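Local coordinates for mandelate racemase/muconate lactonizing enzyme-like protein (Roseovarius sp. TM1035, PDB 3RCY) that probably acts as a magnesium-dependent isomerase or related enzyme of the enolase superfamily, its substrate not established, at residues A[183-197]-A[220-232]. Residues are numbered along the deposited sequence; the frame is centred on the assembly and turned at random.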
ATOM      1  N   MET A 183      11.118 -32.795   9.238  1.00 16.79           N
ATOM      2  CA  MET A 183      12.514 -32.440   9.518  1.00 17.43           C
ATOM      3  C   MET A 183      13.476 -33.210   8.614  1.00 16.98           C
ATOM      4  O   MET A 183      14.501 -32.676   8.193  1.00 17.00           O
ATOM      5  CB  MET A 183      12.875 -32.681  10.991  1.00 19.26           C
ATOM      6  CG  MET A 183      12.499 -31.541  11.946  1.00 25.69           C
ATOM      7  SD  MET A 183      13.196 -29.916  11.524  1.00 21.38           S
ATOM      8  CE  MET A 183      14.958 -30.252  11.611  1.00 25.58           C
ATOM      9  N   THR A 184      13.130 -34.456   8.308  1.00 16.50           N
ATOM     10  CA  THR A 184      13.916 -35.275   7.380  1.00 16.64           C
ATOM     11  C   THR A 184      13.918 -34.733   5.944  1.00 16.12           C
ATOM     12  O   THR A 184      14.916 -34.871   5.248  1.00 16.10           O
ATOM     13  CB  THR A 184      13.452 -36.746   7.372  1.00 16.97           C
ATOM     14  OG1 THR A 184      12.039 -36.787   7.178  1.00 17.95           O
ATOM     15  CG2 THR A 184      13.810 -37.439   8.695  1.00 18.34           C
ATOM     16  N   ASP A 185      12.813 -34.123   5.508  1.00 15.82           N
ATOM     17  CA  ASP A 185      12.755 -33.447   4.196  1.00 15.49           C
ATOM     18  C   ASP A 185      13.720 -32.267   4.146  1.00 15.60           C
ATOM     19  O   ASP A 185      14.401 -32.035   3.138  1.00 15.98           O
ATOM     20  CB  ASP A 185      11.333 -32.941   3.884  1.00 15.50           C
ATOM     21  CG  ASP A 185      10.318 -34.067   3.766  1.00 18.27           C
ATOM     22  OD1 ASP A 185      10.683 -35.140   3.259  1.00 15.79           O
ATOM     23  OD2 ASP A 185       9.149 -33.871   4.163  1.00 16.01           O
ATOM     24  N   ILE A 186      13.753 -31.499   5.230  1.00 15.13           N
ATOM     25  CA  ILE A 186      14.654 -30.367   5.307  1.00 14.87           C
ATOM     26  C   ILE A 186      16.106 -30.835   5.330  1.00 14.84           C
ATOM     27  O   ILE A 186      16.912 -30.356   4.533  1.00 14.50           O
ATOM     28  CB  ILE A 186      14.315 -29.414   6.487  1.00 14.82           C
ATOM     29  CG1 ILE A 186      12.942 -28.759   6.247  1.00 15.38           C
ATOM     30  CG2 ILE A 186      15.409 -28.337   6.640  1.00 16.27           C
ATOM     31  CD1 ILE A 186      12.371 -27.989   7.449  1.00 15.14           C
ATOM     32  N   SER A 187      16.438 -31.788   6.201  1.00 15.07           N
ATOM     33  CA  SER A 187      17.819 -32.259   6.306  0.50 15.45           C
ATOM     34  C   SER A 187      18.291 -32.932   5.021  1.00 15.66           C
ATOM     35  O   SER A 187      19.448 -32.779   4.622  1.00 16.45           O
ATOM     36  CB  SER A 187      17.986 -33.205   7.490  0.50 15.82           C
ATOM     37  OG  SER A 187      17.612 -32.562   8.691  0.50 16.89           O
ATOM     38  N   LEU A 188      17.398 -33.679   4.367  1.00 15.14           N
ATOM     39  CA  LEU A 188      17.765 -34.319   3.099  1.00 15.17           C
ATOM     40  C   LEU A 188      18.030 -33.268   2.016  1.00 14.59           C
ATOM     41  O   LEU A 188      18.965 -33.406   1.229  1.00 14.22           O
ATOM     42  CB  LEU A 188      16.705 -35.313   2.617  1.00 15.11           C
ATOM     43  CG  LEU A 188      17.148 -36.213   1.445  1.00 16.93           C
ATOM     44  CD1 LEU A 188      18.319 -37.127   1.839  1.00 15.52           C
ATOM     45  CD2 LEU A 188      15.985 -37.042   0.899  1.00 15.04           C
ATOM     46  N   SER A 189      17.202 -32.223   1.992  1.00 14.18           N
ATOM     47  CA  SER A 189      17.366 -31.135   1.035  1.00 14.27           C
ATOM     48  C   SER A 189      18.711 -30.433   1.218  1.00 14.78           C
ATOM     49  O   SER A 189      19.364 -30.087   0.238  1.00 14.65           O
ATOM     50  CB  SER A 189      16.224 -30.122   1.148  1.00 13.69           C
ATOM     51  OG  SER A 189      14.996 -30.713   0.765  1.00 12.25           O
ATOM     52  N   VAL A 190      19.102 -30.222   2.475  1.00 15.08           N
ATOM     53  CA  VAL A 190      20.402 -29.641   2.811  1.00 15.58           C
ATOM     54  C   VAL A 190      21.536 -30.589   2.375  1.00 15.76           C
ATOM     55  O   VAL A 190      22.518 -30.155   1.768  1.00 15.70           O
ATOM     56  CB  VAL A 190      20.491 -29.301   4.332  1.00 16.01           C
ATOM     57  CG1 VAL A 190      21.916 -28.973   4.750  1.00 14.92           C
ATOM     58  CG2 VAL A 190      19.541 -28.136   4.688  1.00 14.90           C
ATOM     59  N   GLU A 191      21.392 -31.876   2.679  1.00 16.11           N
ATOM     60  CA  GLU A 191      22.381 -32.873   2.265  1.00 16.35           C
ATOM     61  C   GLU A 191      22.580 -32.908   0.739  1.00 15.74           C
ATOM     62  O   GLU A 191      23.717 -32.956   0.260  1.00 15.93           O
ATOM     63  CB  GLU A 191      22.014 -34.267   2.791  1.00 17.15           C
ATOM     64  CG  GLU A 191      23.144 -35.285   2.613  1.00 23.67           C
ATOM     65  CD  GLU A 191      22.719 -36.727   2.836  1.00 18.86           C
ATOM     66  OE1 GLU A 191      21.537 -36.976   3.170  1.00 24.25           O
ATOM     67  OE2 GLU A 191      23.581 -37.622   2.670  1.00 24.50           O
ATOM     68  N   PHE A 192      21.479 -32.895  -0.013  1.00 15.08           N
ATOM     69  CA  PHE A 192      21.532 -32.823  -1.480  1.00 14.43           C
ATOM     70  C   PHE A 192      22.302 -31.583  -1.963  1.00 14.39           C
ATOM     71  O   PHE A 192      23.226 -31.702  -2.765  1.00 13.93           O
ATOM     72  CB  PHE A 192      20.121 -32.806  -2.085  1.00 13.34           C
ATOM     73  CG  PHE A 192      19.604 -34.165  -2.516  1.00 16.29           C
ATOM     74  CD1 PHE A 192      19.342 -35.171  -1.577  1.00 13.07           C
ATOM     75  CD2 PHE A 192      19.325 -34.415  -3.860  1.00 13.04           C
ATOM     76  CE1 PHE A 192      18.838 -36.412  -1.977  1.00 16.46           C
ATOM     77  CE2 PHE A 192      18.824 -35.662  -4.273  1.00 16.10           C
ATOM     78  CZ  PHE A 192      18.581 -36.663  -3.326  1.00 13.09           C
ATOM     79  N   CYS A 193      21.912 -30.402  -1.480  1.00 14.48           N
ATOM     80  CA  CYS A 193      22.567 -29.164  -1.893  1.00 14.81           C
ATOM     81  C   CYS A 193      24.053 -29.181  -1.554  1.00 15.49           C
ATOM     82  O   CYS A 193      24.877 -28.820  -2.389  1.00 15.26           O
ATOM     83  CB  CYS A 193      21.895 -27.936  -1.266  1.00 14.12           C
ATOM     84  SG  CYS A 193      20.270 -27.554  -1.950  1.00 16.01           S
ATOM     85  N   ARG A 194      24.386 -29.609  -0.337  1.00 16.36           N
ATOM     86  CA  ARG A 194      25.782 -29.657   0.110  1.00 17.54           C
ATOM     87  C   ARG A 194      26.627 -30.583  -0.779  1.00 17.41           C
ATOM     88  O   ARG A 194      27.699 -30.188  -1.253  1.00 16.83           O
ATOM     89  CB  ARG A 194      25.868 -30.086   1.592  1.00 19.17           C
ATOM     90  CG  ARG A 194      27.302 -30.236   2.132  1.00 27.17           C
ATOM     91  CD  ARG A 194      27.355 -30.562   3.636  1.00 21.90           C
ATOM     92  NE  ARG A 194      26.564 -31.734   4.032  1.00 28.28           N
ATOM     93  CZ  ARG A 194      27.022 -32.989   4.075  1.00 24.12           C
ATOM     94  NH1 ARG A 194      28.282 -33.264   3.737  1.00 29.07           N
ATOM     95  NH2 ARG A 194      26.219 -33.977   4.461  1.00 28.74           N
ATOM     96  N   LYS A 195      26.135 -31.802  -1.002  1.00 17.29           N
ATOM     97  CA  LYS A 195      26.875 -32.804  -1.775  1.00 17.58           C
ATOM     98  C   LYS A 195      26.933 -32.486  -3.272  1.00 17.13           C
ATOM     99  O   LYS A 195      27.959 -32.718  -3.921  1.00 16.96           O
ATOM    100  CB  LYS A 195      26.341 -34.218  -1.510  1.00 17.86           C
ATOM    101  CG  LYS A 195      26.637 -34.683  -0.081  1.00 20.89           C
ATOM    102  CD  LYS A 195      26.244 -36.121   0.173  1.00 19.16           C
ATOM    103  CE  LYS A 195      26.633 -36.507   1.593  1.00 21.47           C
ATOM    104  NZ  LYS A 195      26.218 -37.890   1.928  1.00 20.50           N
ATOM    105  N   ILE A 196      25.841 -31.951  -3.812  1.00 16.45           N
ATOM    106  CA  ILE A 196      25.819 -31.552  -5.221  1.00 16.21           C
ATOM    107  C   ILE A 196      26.723 -30.335  -5.458  1.00 16.18           C
ATOM    108  O   ILE A 196      27.485 -30.315  -6.426  1.00 16.16           O
ATOM    109  CB  ILE A 196      24.370 -31.354  -5.765  1.00 15.85           C
ATOM    110  CG1 ILE A 196      23.623 -32.696  -5.767  1.00 14.46           C
ATOM    111  CG2 ILE A 196      24.380 -30.771  -7.189  1.00 14.10           C
ATOM    112  CD1 ILE A 196      22.089 -32.583  -5.845  1.00 15.29           C
ATOM    113  N   ARG A 197      26.670 -29.347  -4.563  1.00 16.24           N
ATOM    114  CA  ARG A 197      27.584 -28.195  -4.646  1.00 16.40           C
ATOM    115  C   ARG A 197      29.044 -28.652  -4.549  1.00 17.58           C
ATOM    116  O   ARG A 197      29.898 -28.182  -5.300  1.00 17.77           O
ATOM    117  CB  ARG A 197      27.261 -27.134  -3.578  1.00 16.12           C
ATOM    118  CG  ARG A 197      28.278 -25.969  -3.478  1.00 17.10           C
ATOM    119  CD  ARG A 197      28.331 -25.155  -4.770  1.00 16.12           C
ATOM    120  NE  ARG A 197      27.105 -24.383  -4.940  1.00 15.90           N
ATOM    121  CZ  ARG A 197      26.605 -23.986  -6.108  1.00 16.22           C
ATOM    122  NH1 ARG A 197      25.481 -23.282  -6.130  1.00 14.75           N
ATOM    123  NH2 ARG A 197      27.216 -24.296  -7.250  1.00 15.36           N
ATOM    124  N   ILE A 220       8.991 -21.495   3.344  1.00 13.32           N
ATOM    125  CA  ILE A 220       9.943 -20.567   3.959  1.00 12.96           C
ATOM    126  C   ILE A 220      10.951 -21.298   4.859  1.00 13.32           C
ATOM    127  O   ILE A 220      12.149 -21.025   4.787  1.00 13.29           O
ATOM    128  CB  ILE A 220       9.219 -19.411   4.699  1.00 12.94           C
ATOM    129  CG1 ILE A 220       8.477 -18.528   3.674  1.00 11.97           C
ATOM    130  CG2 ILE A 220      10.215 -18.559   5.525  1.00 12.49           C
ATOM    131  CD1 ILE A 220       7.382 -17.642   4.272  1.00 13.09           C
ATOM    132  N   ARG A 221      10.479 -22.237   5.680  1.00 13.55           N
ATOM    133  CA  ARG A 221      11.391 -23.029   6.518  1.00 14.00           C
ATOM    134  C   ARG A 221      12.384 -23.851   5.682  1.00 14.36           C
ATOM    135  O   ARG A 221      13.566 -23.922   6.016  1.00 14.40           O
ATOM    136  CB  ARG A 221      10.623 -23.931   7.475  1.00 14.05           C
ATOM    137  CG  ARG A 221       9.845 -23.168   8.549  1.00 12.88           C
ATOM    138  CD  ARG A 221       9.319 -24.112   9.625  1.00 14.11           C
ATOM    139  NE  ARG A 221      10.378 -24.964  10.159  1.00 13.23           N
ATOM    140  CZ  ARG A 221      10.356 -26.295  10.178  1.00 14.45           C
ATOM    141  NH1 ARG A 221       9.301 -26.972   9.715  1.00 12.92           N
ATOM    142  NH2 ARG A 221      11.392 -26.948  10.684  1.00 12.76           N
ATOM    143  N   LEU A 222      11.906 -24.455   4.596  1.00 14.43           N
ATOM    144  CA  LEU A 222      12.792 -25.237   3.724  1.00 14.89           C
ATOM    145  C   LEU A 222      13.740 -24.325   2.950  1.00 14.48           C
ATOM    146  O   LEU A 222      14.947 -24.591   2.859  1.00 14.06           O
ATOM    147  CB  LEU A 222      11.996 -26.132   2.765  1.00 14.87           C
ATOM    148  CG  LEU A 222      12.824 -26.872   1.703  1.00 18.16           C
ATOM    149  CD1 LEU A 222      13.677 -27.960   2.333  1.00 15.35           C
ATOM    150  CD2 LEU A 222      11.917 -27.466   0.643  1.00 15.38           C
ATOM    151  N   GLY A 223      13.184 -23.252   2.402  1.00 14.76           N
ATOM    152  CA  GLY A 223      13.955 -22.258   1.663  1.00 15.00           C
ATOM    153  C   GLY A 223      15.139 -21.720   2.443  1.00 15.57           C
ATOM    154  O   GLY A 223      16.260 -21.713   1.937  1.00 15.43           O
ATOM    155  N   GLN A 224      14.901 -21.273   3.679  1.00 15.57           N
ATOM    156  CA  GLN A 224      15.967 -20.676   4.474  1.00 15.88           C
ATOM    157  C   GLN A 224      17.121 -21.655   4.756  1.00 15.81           C
ATOM    158  O   GLN A 224      18.281 -21.249   4.820  1.00 15.42           O
ATOM    159  CB  GLN A 224      15.416 -20.033   5.761  1.00 16.85           C
ATOM    160  CG  GLN A 224      14.988 -21.001   6.857  1.00 21.95           C
ATOM    161  CD  GLN A 224      14.299 -20.288   8.014  1.00 18.34           C
ATOM    162  OE1 GLN A 224      14.893 -20.079   9.074  1.00 22.17           O
ATOM    163  NE2 GLN A 224      13.046 -19.892   7.802  1.00 21.69           N
ATOM    164  N   ALA A 225      16.790 -22.944   4.877  1.00 15.53           N
ATOM    165  CA  ALA A 225      17.773 -23.996   5.147  1.00 15.73           C
ATOM    166  C   ALA A 225      18.751 -24.233   3.992  1.00 15.57           C
ATOM    167  O   ALA A 225      19.903 -24.588   4.219  1.00 15.58           O
ATOM    168  CB  ALA A 225      17.066 -25.298   5.518  1.00 15.48           C
ATOM    169  N   ILE A 226      18.293 -24.028   2.760  1.00 15.43           N
ATOM    170  CA  ILE A 226      19.118 -24.311   1.584  1.00 15.55           C
ATOM    171  C   ILE A 226      19.805 -23.056   1.018  1.00 15.37           C
ATOM    172  O   ILE A 226      20.632 -23.156   0.114  1.00 15.16           O
ATOM    173  CB  ILE A 226      18.315 -25.067   0.475  1.00 15.41           C
ATOM    174  CG1 ILE A 226      17.136 -24.224  -0.030  1.00 18.73           C
ATOM    175  CG2 ILE A 226      17.833 -26.435   0.995  1.00 18.90           C
ATOM    176  CD1 ILE A 226      16.561 -24.673  -1.385  1.00 14.60           C
ATOM    177  N   GLU A 227      19.466 -21.885   1.562  1.00 15.73           N
ATOM    178  CA  GLU A 227      20.138 -20.617   1.200  1.00 16.13           C
ATOM    179  C   GLU A 227      21.679 -20.655   1.134  1.00 16.74           C
ATOM    180  O   GLU A 227      22.249 -20.098   0.199  1.00 16.79           O
ATOM    181  CB  GLU A 227      19.688 -19.468   2.112  1.00 16.10           C
ATOM    182  CG  GLU A 227      18.354 -18.871   1.695  1.00 16.49           C
ATOM    183  CD  GLU A 227      17.761 -17.929   2.724  1.00 16.16           C
ATOM    184  OE1 GLU A 227      18.469 -17.489   3.659  1.00 16.64           O
ATOM    185  OE2 GLU A 227      16.568 -17.608   2.569  1.00 16.93           O
ATOM    186  N   PRO A 228      22.353 -21.304   2.115  1.00 17.11           N
ATOM    187  CA  PRO A 228      23.829 -21.277   2.102  1.00 17.53           C
ATOM    188  C   PRO A 228      24.497 -21.906   0.868  1.00 17.09           C
ATOM    189  O   PRO A 228      25.690 -21.688   0.653  1.00 17.29           O
ATOM    190  CB  PRO A 228      24.209 -22.067   3.365  1.00 17.46           C
ATOM    191  CG  PRO A 228      23.008 -21.957   4.250  1.00 20.57           C
ATOM    192  CD  PRO A 228      21.843 -22.005   3.308  1.00 16.95           C
ATOM    193  N   TYR A 229      23.745 -22.659   0.067  1.00 16.16           N
ATOM    194  CA  TYR A 229      24.328 -23.361  -1.081  1.00 16.04           C
ATOM    195  C   TYR A 229      24.148 -22.588  -2.376  1.00 16.36           C
ATOM    196  O   TYR A 229      24.503 -23.073  -3.460  1.00 16.48           O
ATOM    197  CB  TYR A 229      23.814 -24.811  -1.141  1.00 15.75           C
ATOM    198  CG  TYR A 229      24.101 -25.459   0.180  1.00 19.97           C
ATOM    199  CD1 TYR A 229      25.383 -25.938   0.476  1.00 16.16           C
ATOM    200  CD2 TYR A 229      23.133 -25.486   1.182  1.00 15.82           C
ATOM    201  CE1 TYR A 229      25.670 -26.480   1.728  1.00 20.72           C
ATOM    202  CE2 TYR A 229      23.409 -26.028   2.424  1.00 20.46           C
ATOM    203  CZ  TYR A 229      24.676 -26.521   2.688  1.00 16.43           C
ATOM    204  OH  TYR A 229      24.937 -27.046   3.928  1.00 21.53           O
ATOM    205  N   SER A 230      23.612 -21.374  -2.233  1.00 15.92           N
ATOM    206  CA  SER A 230      23.380 -20.456  -3.340  1.00 15.95           C
ATOM    207  C   SER A 230      22.641 -21.101  -4.536  1.00 15.40           C
ATOM    208  O   SER A 230      23.093 -20.999  -5.682  1.00 15.16           O
ATOM    209  CB  SER A 230      24.707 -19.803  -3.780  1.00 16.24           C
ATOM    210  OG  SER A 230      24.454 -18.800  -4.755  1.00 31.39           O
ATOM    211  N   PRO A 231      21.501 -21.769  -4.276  1.00 15.43           N
ATOM    212  CA  PRO A 231      20.743 -22.290  -5.424  1.00 14.99           C
ATOM    213  C   PRO A 231      20.283 -21.155  -6.346  1.00 14.63           C
ATOM    214  O   PRO A 231      19.925 -20.074  -5.871  1.00 14.86           O
ATOM    215  CB  PRO A 231      19.540 -22.972  -4.772  1.00 15.13           C
ATOM    216  CG  PRO A 231      19.413 -22.343  -3.425  1.00 20.29           C
ATOM    217  CD  PRO A 231      20.797 -21.990  -2.996  1.00 15.09           C
ATOM    218  N   LEU A 232      20.317 -21.394  -7.651  1.00 14.08           N
ATOM    219  CA  LEU A 232      19.945 -20.371  -8.629  1.00 13.23           C
ATOM    220  C   LEU A 232      18.447 -20.052  -8.575  1.00 12.53           C
ATOM    221  O   LEU A 232      18.051 -18.902  -8.745  1.00 12.21           O
ATOM    222  CB  LEU A 232      20.388 -20.774 -10.042  1.00 12.51           C
ATOM    223  CG  LEU A 232      20.171 -19.766 -11.185  1.00  9.80           C
ATOM    224  CD1 LEU A 232      21.178 -19.976 -12.276  1.00 12.55           C
ATOM    225  CD2 LEU A 232      18.750 -19.868 -11.771  1.00 12.13           C
TER
HETATM  226  O   HOH W   1      23.563 -22.163  -8.079  1.00  9.35           O
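Neighbouring outer helices of the enolase-superfamily barrel domain, joined through parallel strand 205-208 in successive beta-alpha units, illustrate how such a shell is packed: helix 183-197 lies beside helix 220-226 at a crossing angle of -28°, with axes 9.4 Å apart. Small residues, Ala-225, Ser-189 and Cys-193, lie at the interface. Ala-225 CB sits 3.6 Å from Ile-186 CG2 and also meets Val-190 CG2, while Leu-222 CD1 is packed against Ser-189, whose hydroxyl is turned back to Asp-185 O. In the 3-10 turn 227-229, the Tyr-229 ring lays one face over the Cys-193 to Arg-194 backbone, CG 3.6 Å from Cys-193 CB, and Val-190 CG1 reaches its hydroxyl end. Were Tyr-229 cut back to alanine, Val-190, Cys-193 and the aliphatic base of Arg-194 would probably lose their cover. At the opposite end Ile-186 CD1 rests on one face of the Arg-221 guanidinium, which Met-183 SD meets at the edge; Arg-221 NH2 hydrogen-bonds to Ser-230 OG of a second subunit. Arg-197, its NH2 hydrogen-bonded to Gly-201 O, with CG anti to N (chi1 173°) and its chain then bent twice, presents NE and NH1 side-on to Tyr-229 O; the straighter bond, from NH1, is 2.9 Å long.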